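Local coordinates for protein glycosyltransferase (PDB 3WAD) that belongs to the glycosyltransferases of the GT-B fold, in which two Rossmann-like domains face each other across a cleft, at residues 127-132 against 147-152. Sequence-based numbering, arbitrary orientation.
Sequences VIWDAL and HVRMLF
Trp129 and Arg149 meet on one face of a parallel sheet, where strands 126-130 and 147-150, linked through helix 135-141 as a beta-alpha-beta unit, run side by side in the Rossmann-like N-terminal domain. Arg149 lays its methylenes across the indole: CG stands 3.7 Å from the centroid of the six-membered ring and 12° off its normal, a CH-pi contact. With chi1 of 45°, Trp129 CG lies between its backbone N and carbonyl carbon, which swings the indole over the neighbouring strand. There Trp129 NE1 donates to His147 ND1 (3.1 Å), and Glu141 of the connecting helix holds His147 NE2. The backbone register is set by Val148 N to Val127 O, Trp129 N to Val148 O and Met150 N to Trp129 O, the last at 2.8 Å and nearly straight (175°). On the opposite face Ile128 CG2 packs on Met150 CB at 3.9 Å. Beyond the strands, Leu132 CG touches Phe152 CE2 at 3.6 Å. At the end of strand 126-130 Asp130 OD2 accepts from Leu132 N, an Asx turn, and its OD1 is hydrogen-bonded to His13 ND1. Arg149 NE and NH2 are hydrogen-bonded to Thr201 O and Thr205 OG1; NH1 salt-bridges Asp155 and donates to a water 2.9 Å away that in turn donates to Ala131 O.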
# COMPACT_ATOMS: atom_id res chain seq x y z
N VAL B 127 -12.47 15.12 1.56
CA VAL B 127 -11.70 15.13 0.29
C VAL B 127 -10.24 15.60 0.56
O VAL B 127 -10.00 16.62 1.29
CB VAL B 127 -12.42 15.89 -0.82
CG1 VAL B 127 -11.53 16.01 -2.19
CG2 VAL B 127 -13.83 15.23 -1.08
N ILE B 128 -9.26 14.83 0.06
CA ILE B 128 -7.79 15.22 0.14
C ILE B 128 -7.32 15.37 -1.30
O ILE B 128 -7.36 14.41 -2.07
CB ILE B 128 -6.91 14.21 0.85
CG1 ILE B 128 -7.46 13.91 2.30
CG2 ILE B 128 -5.39 14.69 0.88
CD1 ILE B 128 -6.73 12.83 2.99
N TRP B 129 -6.96 16.59 -1.69
CA TRP B 129 -6.60 16.81 -3.10
C TRP B 129 -5.14 17.25 -3.18
O TRP B 129 -4.72 18.21 -2.52
CB TRP B 129 -7.46 17.81 -3.78
CG TRP B 129 -7.78 19.14 -3.03
CD1 TRP B 129 -8.58 19.33 -1.86
CD2 TRP B 129 -7.32 20.46 -3.41
NE1 TRP B 129 -8.68 20.69 -1.59
CE2 TRP B 129 -7.91 21.39 -2.49
CE3 TRP B 129 -6.59 20.95 -4.52
CZ2 TRP B 129 -7.72 22.78 -2.62
CZ3 TRP B 129 -6.40 22.31 -4.64
CH2 TRP B 129 -6.98 23.23 -3.69
N ASP B 130 -4.40 16.58 -4.04
CA ASP B 130 -3.11 17.12 -4.52
C ASP B 130 -3.23 18.60 -4.94
O ASP B 130 -4.17 18.95 -5.65
CB ASP B 130 -2.67 16.30 -5.70
CG ASP B 130 -1.59 17.02 -6.56
OD1 ASP B 130 -0.43 16.79 -6.25
OD2 ASP B 130 -1.94 17.79 -7.51
N ALA B 131 -2.26 19.43 -4.52
CA ALA B 131 -2.41 20.89 -4.58
C ALA B 131 -2.59 21.44 -6.01
O ALA B 131 -3.03 22.57 -6.21
CB ALA B 131 -1.25 21.57 -3.85
N LEU B 132 -2.22 20.63 -7.01
CA LEU B 132 -2.39 21.01 -8.39
C LEU B 132 -3.68 20.47 -8.99
O LEU B 132 -3.88 20.62 -10.21
CB LEU B 132 -1.19 20.52 -9.22
CG LEU B 132 0.14 21.17 -8.83
CD1 LEU B 132 1.25 20.92 -9.93
CD2 LEU B 132 0.01 22.65 -8.59
N HIS B 147 -12.25 19.78 2.96
CA HIS B 147 -11.21 19.22 2.03
C HIS B 147 -9.84 19.74 2.43
O HIS B 147 -9.67 20.92 2.80
CB HIS B 147 -11.57 19.49 0.58
CG HIS B 147 -12.01 20.89 0.32
ND1 HIS B 147 -11.12 21.89 -0.05
CD2 HIS B 147 -13.22 21.50 0.46
CE1 HIS B 147 -11.78 23.03 -0.16
NE2 HIS B 147 -13.05 22.81 0.10
N VAL B 148 -8.86 18.85 2.37
CA VAL B 148 -7.51 19.18 2.75
C VAL B 148 -6.64 19.26 1.48
O VAL B 148 -6.58 18.26 0.67
CB VAL B 148 -6.96 18.11 3.64
CG1 VAL B 148 -5.46 18.38 3.95
CG2 VAL B 148 -7.76 18.05 4.91
N ARG B 149 -6.02 20.44 1.27
CA ARG B 149 -5.12 20.64 0.13
C ARG B 149 -3.75 20.03 0.51
O ARG B 149 -3.10 20.48 1.46
CB ARG B 149 -5.10 22.12 -0.31
CG ARG B 149 -4.14 22.42 -1.51
CD ARG B 149 -4.17 23.88 -1.89
NE ARG B 149 -3.67 24.65 -0.76
CZ ARG B 149 -2.54 25.37 -0.77
NH1 ARG B 149 -1.78 25.45 -1.88
NH2 ARG B 149 -2.16 25.97 0.36
N MET B 150 -3.33 19.01 -0.25
CA MET B 150 -2.10 18.33 0.06
C MET B 150 -0.91 18.86 -0.76
O MET B 150 -0.89 18.74 -1.99
CB MET B 150 -2.20 16.80 -0.05
CG MET B 150 -0.85 16.15 0.32
SD MET B 150 -1.15 14.38 0.60
CE MET B 150 0.36 13.99 1.40
N LEU B 151 0.09 19.43 -0.07
CA LEU B 151 1.29 19.95 -0.78
C LEU B 151 2.17 18.81 -1.21
O LEU B 151 2.10 17.67 -0.69
CB LEU B 151 2.08 20.89 0.12
CG LEU B 151 1.30 22.14 0.63
CD1 LEU B 151 2.13 23.07 1.52
CD2 LEU B 151 0.74 23.00 -0.51
N PHE B 152 3.08 19.13 -2.10
CA PHE B 152 4.00 18.12 -2.66
C PHE B 152 5.43 18.73 -2.66
O PHE B 152 6.40 18.13 -3.15
CB PHE B 152 3.48 17.74 -4.09
CG PHE B 152 3.45 18.90 -5.03
CD1 PHE B 152 4.65 19.33 -5.64
CD2 PHE B 152 2.28 19.60 -5.24
CE1 PHE B 152 4.63 20.48 -6.46
CE2 PHE B 152 2.25 20.69 -5.99
CZ PHE B 152 3.43 21.15 -6.62
O HOH W 1 -2.73 24.71 -4.57